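Local coordinates for protein alcohol dehydrogenase, zinc-containing (Thermotoga maritima, PDB 1VJ0) that probably acts as a zinc-dependent oxidoreductase of the alcohol dehydrogenase family, holding two zinc ions in each subunit, at residues D92-W106 and I153-E166. Sequence-based numbering, arbitrary orientation.
Sequences DLNGELLKPGDLIVW and IVLDPETDVLKVSE
Val105 and Leu162 exchange both backbone bonds (Val105 N to Leu162 O and Leu162 N to Val105 O, each 2.9 Å), pairing strands 103-106 and 161-164 antiparallel in the GroES-like domain. The turn at 92-95 grips the outer edge of strand 161-164: Leu93 N donates to Val161 O (2.8 Å), and Asp92 OD2 takes Lys163 N on its anti lone pair (3.1 Å, 167° at the hydrogen). Aspartate suits this place because Asn94 N closes an Asx turn on its other oxygen, OD1, which Glu96 N meets from the opposite face of the carboxylate. With an alanine in place of Asp92, Lys163 N would probably lose its acceptor and the turn its brace.

Lys163, long enough to slide past Leu98, bends at chi3 (84°) and forms a salt bridge, NZ meeting Glu96 OE1 (2.7 Å) from above the carboxylate plane. A water joins this NZ to Asp102 OD2, Lys99 NZ and Leu97 O; nearby carboxylates probably offset the closeness of the two ammonium groups.

On the face carrying Ile104, Trp106 and Val161, packing is apolar. Leu155, whose branched methyls suit a flat ring, lays CD2 over the Trp106 five-membered ring, 3.8 Å from its centroid, a CH-pi contact, while Val161 sets CG1 against Ile104 CB. Asp92, Glu96 and one backbone bond thus hold loop 92-96 to strand 161-164, beside an apolar core.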
ATOM      1  N   ASP A  92      10.590  17.151  22.332  1.00 28.36           N
ATOM      2  CA  ASP A  92       9.319  16.657  21.809  1.00 27.13           C
ATOM      3  C   ASP A  92       9.550  15.975  20.450  1.00 26.44           C
ATOM      4  O   ASP A  92      10.711  15.897  19.957  1.00 25.36           O
ATOM      5  CB  ASP A  92       8.271  17.786  21.785  1.00 27.39           C
ATOM      6  CG  ASP A  92       8.277  18.614  20.544  1.00 30.21           C
ATOM      7  OD1 ASP A  92       9.253  18.599  19.722  1.00 27.85           O
ATOM      8  OD2 ASP A  92       7.278  19.345  20.328  1.00 27.19           O
ATOM      9  N   LEU A  93       8.483  15.441  19.862  1.00 25.99           N
ATOM     10  CA  LEU A  93       8.619  14.677  18.609  1.00 27.26           C
ATOM     11  C   LEU A  93       9.130  15.482  17.397  1.00 27.36           C
ATOM     12  O   LEU A  93       9.588  14.913  16.416  1.00 27.53           O
ATOM     13  CB  LEU A  93       7.310  14.037  18.262  1.00 26.80           C
ATOM     14  CG  LEU A  93       6.944  12.818  19.134  1.00 29.09           C
ATOM     15  CD1 LEU A  93       5.436  12.630  19.226  1.00 29.35           C
ATOM     16  CD2 LEU A  93       7.629  11.543  18.621  1.00 27.22           C
ATOM     17  N   ASN A  94       9.036  16.809  17.458  1.00 28.56           N
ATOM     18  CA  ASN A  94       9.570  17.672  16.397  1.00 27.92           C
ATOM     19  C   ASN A  94      10.989  18.124  16.672  1.00 29.21           C
ATOM     20  O   ASN A  94      11.581  18.862  15.857  1.00 28.20           O
ATOM     21  CB  ASN A  94       8.664  18.881  16.173  1.00 28.43           C
ATOM     22  CG  ASN A  94       7.326  18.494  15.579  1.00 32.39           C
ATOM     23  OD1 ASN A  94       7.249  17.647  14.656  1.00 30.94           O
ATOM     24  ND2 ASN A  94       6.250  19.073  16.112  1.00 32.59           N
ATOM     25  N   GLY A  95      11.546  17.677  17.803  1.00 27.30           N
ATOM     26  CA  GLY A  95      12.900  17.966  18.161  1.00 27.65           C
ATOM     27  C   GLY A  95      13.059  19.146  19.087  1.00 27.35           C
ATOM     28  O   GLY A  95      14.191  19.570  19.355  1.00 26.93           O
ATOM     29  N   GLU A  96      11.967  19.730  19.562  1.00 27.45           N
ATOM     30  CA  GLU A  96      12.113  20.957  20.342  1.00 29.80           C
ATOM     31  C   GLU A  96      12.348  20.588  21.782  1.00 28.31           C
ATOM     32  O   GLU A  96      11.609  19.802  22.354  1.00 28.26           O
ATOM     33  CB  GLU A  96      10.871  21.849  20.305  1.00 30.17           C
ATOM     34  CG  GLU A  96      10.343  22.230  18.940  1.00 32.03           C
ATOM     35  CD  GLU A  96       9.278  23.304  19.132  1.00 33.87           C
ATOM     36  OE1 GLU A  96       9.574  24.352  19.801  1.00 39.67           O
ATOM     37  OE2 GLU A  96       8.150  23.085  18.667  1.00 40.84           O
ATOM     38  N   LEU A  97      13.331  21.239  22.376  1.00 28.65           N
ATOM     39  CA  LEU A  97      13.658  21.107  23.774  1.00 29.77           C
ATOM     40  C   LEU A  97      12.576  21.664  24.695  1.00 29.14           C
ATOM     41  O   LEU A  97      12.217  22.816  24.601  1.00 30.58           O
ATOM     42  CB  LEU A  97      14.987  21.824  24.093  1.00 30.34           C
ATOM     43  CG  LEU A  97      16.252  20.998  23.866  1.00 35.61           C
ATOM     44  CD1 LEU A  97      17.528  21.886  23.942  1.00 37.27           C
ATOM     45  CD2 LEU A  97      16.347  19.855  24.853  1.00 37.01           C
ATOM     46  N   LEU A  98      12.081  20.823  25.591  1.00 28.88           N
ATOM     47  CA  LEU A  98      11.087  21.211  26.579  1.00 28.34           C
ATOM     48  C   LEU A  98      11.774  22.055  27.643  1.00 29.89           C
ATOM     49  O   LEU A  98      12.953  21.781  28.022  1.00 29.44           O
ATOM     50  CB  LEU A  98      10.461  19.960  27.234  1.00 28.69           C
ATOM     51  CG  LEU A  98       9.690  19.005  26.295  1.00 29.57           C
ATOM     52  CD1 LEU A  98       8.967  17.909  27.103  1.00 30.84           C
ATOM     53  CD2 LEU A  98       8.707  19.713  25.408  1.00 33.78           C
ATOM     54  N   LYS A  99      11.040  23.078  28.106  1.00 29.77           N
ATOM     55  CA  LYS A  99      11.437  23.919  29.203  1.00 29.68           C
ATOM     56  C   LYS A  99      10.262  24.147  30.157  1.00 28.35           C
ATOM     57  O   LYS A  99       9.101  23.969  29.758  1.00 29.02           O
ATOM     58  CB  LYS A  99      11.981  25.248  28.655  1.00 30.21           C
ATOM     59  CG  LYS A  99      11.055  25.970  27.755  1.00 31.08           C
ATOM     60  CD  LYS A  99      11.609  27.355  27.312  1.00 33.32           C
ATOM     61  CE  LYS A  99      10.545  28.137  26.468  1.00 34.47           C
ATOM     62  NZ  LYS A  99       9.846  27.282  25.455  1.00 34.49           N
ATOM     63  N   PRO A 100      10.544  24.503  31.413  1.00 27.44           N
ATOM     64  CA  PRO A 100       9.476  24.771  32.396  1.00 27.35           C
ATOM     65  C   PRO A 100       8.498  25.794  31.827  1.00 27.31           C
ATOM     66  O   PRO A 100       8.913  26.773  31.231  1.00 24.93           O
ATOM     67  CB  PRO A 100      10.228  25.340  33.613  1.00 27.18           C
ATOM     68  CG  PRO A 100      11.629  24.786  33.476  1.00 27.35           C
ATOM     69  CD  PRO A 100      11.886  24.653  31.993  1.00 27.66           C
ATOM     70  N   GLY A 101       7.217  25.542  31.951  1.00 28.12           N
ATOM     71  CA  GLY A 101       6.236  26.462  31.374  1.00 28.12           C
ATOM     72  C   GLY A 101       5.658  26.014  30.033  1.00 27.69           C
ATOM     73  O   GLY A 101       4.589  26.513  29.634  1.00 27.92           O
ATOM     74  N   ASP A 102       6.349  25.133  29.296  1.00 26.66           N
ATOM     75  CA  ASP A 102       5.788  24.601  28.055  1.00 26.12           C
ATOM     76  C   ASP A 102       4.485  23.844  28.277  1.00 26.42           C
ATOM     77  O   ASP A 102       4.354  23.095  29.246  1.00 24.22           O
ATOM     78  CB  ASP A 102       6.755  23.652  27.348  1.00 26.02           C
ATOM     79  CG  ASP A 102       7.951  24.372  26.733  1.00 28.97           C
ATOM     80  OD1 ASP A 102       7.919  25.604  26.559  1.00 28.58           O
ATOM     81  OD2 ASP A 102       8.990  23.774  26.404  1.00 30.80           O
ATOM     82  N   LEU A 103       3.546  24.003  27.343  1.00 25.88           N
ATOM     83  CA  LEU A 103       2.310  23.206  27.336  1.00 26.29           C
ATOM     84  C   LEU A 103       2.585  22.021  26.480  1.00 26.36           C
ATOM     85  O   LEU A 103       3.218  22.144  25.420  1.00 27.33           O
ATOM     86  CB  LEU A 103       1.115  24.003  26.809  1.00 25.97           C
ATOM     87  CG  LEU A 103       0.802  25.297  27.575  1.00 27.93           C
ATOM     88  CD1 LEU A 103      -0.283  26.087  26.900  1.00 30.26           C
ATOM     89  CD2 LEU A 103       0.412  25.021  29.019  1.00 28.34           C
ATOM     90  N   ILE A 104       2.138  20.861  26.946  1.00 26.74           N
ATOM     91  CA  ILE A 104       2.332  19.618  26.234  1.00 27.46           C
ATOM     92  C   ILE A 104       1.143  18.692  26.288  1.00 27.46           C
ATOM     93  O   ILE A 104       0.299  18.757  27.198  1.00 26.98           O
ATOM     94  CB  ILE A 104       3.602  18.876  26.774  1.00 28.51           C
ATOM     95  CG1 ILE A 104       3.431  18.428  28.239  1.00 27.45           C
ATOM     96  CG2 ILE A 104       4.798  19.754  26.590  1.00 27.14           C
ATOM     97  CD1 ILE A 104       4.511  17.391  28.697  1.00 28.42           C
ATOM     98  N   VAL A 105       1.095  17.814  25.295  1.00 27.14           N
ATOM     99  CA  VAL A 105       0.327  16.609  25.370  1.00 27.09           C
ATOM    100  C   VAL A 105       1.282  15.447  25.045  1.00 27.90           C
ATOM    101  O   VAL A 105       2.418  15.659  24.601  1.00 28.24           O
ATOM    102  CB  VAL A 105      -0.896  16.603  24.433  1.00 28.09           C
ATOM    103  CG1 VAL A 105      -1.872  17.630  24.872  1.00 31.14           C
ATOM    104  CG2 VAL A 105      -0.490  16.853  22.962  1.00 28.29           C
ATOM    105  N   TRP A 106       0.838  14.227  25.334  1.00 26.63           N
ATOM    106  CA  TRP A 106       1.701  13.087  25.215  1.00 27.35           C
ATOM    107  C   TRP A 106       0.933  11.827  24.922  1.00 27.41           C
ATOM    108  O   TRP A 106      -0.274  11.690  25.215  1.00 25.98           O
ATOM    109  CB  TRP A 106       2.550  12.888  26.499  1.00 26.96           C
ATOM    110  CG  TRP A 106       1.740  12.699  27.748  1.00 27.82           C
ATOM    111  CD1 TRP A 106       1.345  11.503  28.291  1.00 28.78           C
ATOM    112  CD2 TRP A 106       1.217  13.716  28.628  1.00 27.68           C
ATOM    113  NE1 TRP A 106       0.615  11.718  29.428  1.00 28.51           N
ATOM    114  CE2 TRP A 106       0.509  13.062  29.656  1.00 28.29           C
ATOM    115  CE3 TRP A 106       1.269  15.103  28.641  1.00 26.04           C
ATOM    116  CZ2 TRP A 106      -0.134  13.749  30.683  1.00 28.15           C
ATOM    117  CZ3 TRP A 106       0.616  15.793  29.658  1.00 29.34           C
ATOM    118  CH2 TRP A 106      -0.077  15.108  30.668  1.00 27.93           C
ATOM    119  N   ILE A 153       1.800  14.750  37.074  1.00 25.05           N
ATOM    120  CA  ILE A 153       2.212  13.425  36.637  1.00 26.01           C
ATOM    121  C   ILE A 153       3.715  13.466  36.338  1.00 26.72           C
ATOM    122  O   ILE A 153       4.254  14.508  35.930  1.00 25.65           O
ATOM    123  CB  ILE A 153       1.389  12.972  35.380  1.00 26.98           C
ATOM    124  CG1 ILE A 153       1.640  11.497  35.043  1.00 27.14           C
ATOM    125  CG2 ILE A 153       1.723  13.874  34.178  1.00 26.11           C
ATOM    126  CD1 ILE A 153       0.651  10.959  34.027  1.00 28.42           C
ATOM    127  N   VAL A 154       4.402  12.357  36.603  1.00 25.74           N
ATOM    128  CA  VAL A 154       5.789  12.207  36.221  1.00 26.11           C
ATOM    129  C   VAL A 154       5.850  11.359  34.957  1.00 26.30           C
ATOM    130  O   VAL A 154       5.412  10.205  34.961  1.00 26.79           O
ATOM    131  CB  VAL A 154       6.602  11.507  37.321  1.00 26.55           C
ATOM    132  CG1 VAL A 154       8.053  11.301  36.876  1.00 25.36           C
ATOM    133  CG2 VAL A 154       6.525  12.324  38.633  1.00 25.89           C
ATOM    134  N   LEU A 155       6.362  11.929  33.872  1.00 26.71           N
ATOM    135  CA  LEU A 155       6.456  11.234  32.583  1.00 25.69           C
ATOM    136  C   LEU A 155       7.886  10.696  32.439  1.00 26.83           C
ATOM    137  O   LEU A 155       8.868  11.408  32.692  1.00 25.41           O
ATOM    138  CB  LEU A 155       6.133  12.197  31.417  1.00 26.93           C
ATOM    139  CG  LEU A 155       4.796  12.908  31.365  1.00 25.88           C
ATOM    140  CD1 LEU A 155       4.741  13.653  30.062  1.00 29.37           C
ATOM    141  CD2 LEU A 155       3.641  11.954  31.442  1.00 26.78           C
ATOM    142  N   ASP A 156       8.012   9.429  32.082  1.00 27.33           N
ATOM    143  CA  ASP A 156       9.312   8.814  31.805  1.00 28.55           C
ATOM    144  C   ASP A 156       9.971   9.455  30.574  1.00 28.09           C
ATOM    145  O   ASP A 156       9.283   9.943  29.710  1.00 27.98           O
ATOM    146  CB  ASP A 156       9.135   7.343  31.456  1.00 30.09           C
ATOM    147  CG  ASP A 156       8.861   6.439  32.651  1.00 36.75           C
ATOM    148  OD1 ASP A 156       9.546   6.513  33.692  1.00 41.08           O
ATOM    149  OD2 ASP A 156       7.968   5.571  32.599  1.00 44.04           O
ATOM    150  N   PRO A 157      11.297   9.357  30.444  1.00 28.16           N
ATOM    151  CA  PRO A 157      12.008   9.934  29.291  1.00 28.66           C
ATOM    152  C   PRO A 157      11.557   9.344  27.982  1.00 29.13           C
ATOM    153  O   PRO A 157      11.616   9.998  26.952  1.00 30.63           O
ATOM    154  CB  PRO A 157      13.495   9.631  29.592  1.00 28.19           C
ATOM    155  CG  PRO A 157      13.504   8.538  30.631  1.00 27.21           C
ATOM    156  CD  PRO A 157      12.225   8.735  31.402  1.00 27.94           C
ATOM    157  N   GLU A 158      11.074   8.114  28.015  1.00 29.83           N
ATOM    158  CA  GLU A 158      10.652   7.414  26.808  1.00 30.22           C
ATOM    159  C   GLU A 158       9.300   7.896  26.279  1.00 30.74           C
ATOM    160  O   GLU A 158       8.896   7.505  25.188  1.00 30.66           O
ATOM    161  CB  GLU A 158      10.559   5.915  27.085  1.00 30.44           C
ATOM    162  CG  GLU A 158      11.893   5.289  27.384  1.00 32.96           C
ATOM    163  CD  GLU A 158      12.277   5.345  28.838  1.00 36.21           C
ATOM    164  OE1 GLU A 158      11.503   5.850  29.657  1.00 36.58           O
ATOM    165  OE2 GLU A 158      13.382   4.875  29.149  1.00 42.60           O
ATOM    166  N   THR A 159       8.566   8.674  27.068  1.00 28.64           N
ATOM    167  CA  THR A 159       7.309   9.208  26.614  1.00 28.58           C
ATOM    168  C   THR A 159       7.437  10.083  25.330  1.00 29.08           C
ATOM    169  O   THR A 159       8.270  11.027  25.235  1.00 28.82           O
ATOM    170  CB  THR A 159       6.695  10.121  27.699  1.00 28.58           C
ATOM    171  OG1 THR A 159       6.641   9.449  28.963  1.00 28.11           O
ATOM    172  CG2 THR A 159       5.260  10.499  27.338  1.00 28.42           C
ATOM    173  N   ASP A 160       6.536   9.818  24.393  1.00 29.39           N
ATOM    174  CA  ASP A 160       6.380  10.697  23.232  1.00 29.51           C
ATOM    175  C   ASP A 160       5.523  11.901  23.578  1.00 28.60           C
ATOM    176  O   ASP A 160       4.359  11.802  23.970  1.00 27.33           O
ATOM    177  CB  ASP A 160       5.829   9.919  22.045  1.00 30.74           C
ATOM    178  CG  ASP A 160       6.739   8.736  21.665  1.00 32.82           C
ATOM    179  OD1 ASP A 160       7.978   8.880  21.629  1.00 34.25           O
ATOM    180  OD2 ASP A 160       6.295   7.614  21.461  1.00 33.63           O
ATOM    181  N   VAL A 161       6.140  13.072  23.400  1.00 28.89           N
ATOM    182  CA  VAL A 161       5.550  14.328  23.782  1.00 29.35           C
ATOM    183  C   VAL A 161       5.449  15.228  22.560  1.00 29.31           C
ATOM    184  O   VAL A 161       6.300  15.205  21.638  1.00 27.44           O
ATOM    185  CB  VAL A 161       6.431  14.998  24.870  1.00 29.97           C
ATOM    186  CG1 VAL A 161       5.838  16.319  25.300  1.00 29.76           C
ATOM    187  CG2 VAL A 161       6.606  14.048  26.083  1.00 29.99           C
ATOM    188  N   LEU A 162       4.428  16.081  22.587  1.00 29.84           N
ATOM    189  CA  LEU A 162       4.272  17.149  21.619  1.00 29.85           C
ATOM    190  C   LEU A 162       3.931  18.454  22.382  1.00 29.90           C
ATOM    191  O   LEU A 162       2.989  18.468  23.142  1.00 27.13           O
ATOM    192  CB  LEU A 162       3.111  16.783  20.716  1.00 31.10           C
ATOM    193  CG  LEU A 162       2.994  17.279  19.292  1.00 34.11           C
ATOM    194  CD1 LEU A 162       4.278  17.002  18.503  1.00 37.53           C
ATOM    195  CD2 LEU A 162       1.785  16.620  18.581  1.00 33.05           C
ATOM    196  N   LYS A 163       4.742  19.492  22.169  1.00 28.37           N
ATOM    197  CA  LYS A 163       4.499  20.846  22.609  1.00 29.84           C
ATOM    198  C   LYS A 163       3.317  21.410  21.852  1.00 29.31           C
ATOM    199  O   LYS A 163       3.217  21.233  20.629  1.00 28.15           O
ATOM    200  CB  LYS A 163       5.662  21.768  22.253  1.00 29.78           C
ATOM    201  CG  LYS A 163       6.657  21.979  23.295  1.00 33.63           C
ATOM    202  CD  LYS A 163       7.836  22.817  22.774  1.00 32.45           C
ATOM    203  CE  LYS A 163       7.524  24.295  22.846  1.00 33.60           C
ATOM    204  NZ  LYS A 163       8.726  25.061  22.311  1.00 34.43           N
ATOM    205  N   VAL A 164       2.461  22.120  22.582  1.00 28.84           N
ATOM    206  CA  VAL A 164       1.325  22.806  22.004  1.00 28.70           C
ATOM    207  C   VAL A 164       1.382  24.251  22.449  1.00 29.91           C
ATOM    208  O   VAL A 164       2.301  24.663  23.180  1.00 29.14           O
ATOM    209  CB  VAL A 164      -0.019  22.139  22.378  1.00 28.45           C
ATOM    210  CG1 VAL A 164      -0.123  20.740  21.814  1.00 31.19           C
ATOM    211  CG2 VAL A 164      -0.249  22.152  23.900  1.00 29.54           C
ATOM    212  N   SER A 165       0.434  25.070  21.996  1.00 31.56           N
ATOM    213  CA  SER A 165       0.437  26.483  22.342  1.00 32.10           C
ATOM    214  C   SER A 165      -0.784  26.891  23.150  1.00 32.97           C
ATOM    215  O   SER A 165      -1.706  26.101  23.353  1.00 31.98           O
ATOM    216  CB  SER A 165       0.462  27.310  21.085  1.00 33.05           C
ATOM    217  OG  SER A 165      -0.839  27.388  20.540  1.00 35.54           O
ATOM    218  N   GLU A 166      -0.798  28.148  23.590  1.00 34.55           N
ATOM    219  CA  GLU A 166      -1.942  28.676  24.356  1.00 37.05           C
ATOM    220  C   GLU A 166      -3.182  28.852  23.474  1.00 36.55           C
ATOM    221  O   GLU A 166      -4.266  29.125  23.989  1.00 38.11           O
ATOM    222  CB  GLU A 166      -1.577  29.993  25.025  1.00 37.07           C
ATOM    223  CG  GLU A 166      -0.339  29.842  25.891  1.00 41.04           C
ATOM    224  CD  GLU A 166       0.047  31.082  26.651  1.00 42.41           C
ATOM    225  OE1 GLU A 166       0.123  32.188  26.044  1.00 50.95           O
ATOM    226  OE2 GLU A 166       0.300  30.928  27.873  1.00 52.97           O
TER
HETATM  227  O   HOH W   1      10.378  24.662  24.322  1.00 36.78           O
HETATM  228  O   HOH W   2       4.270  25.387  24.912  0.50 18.08           O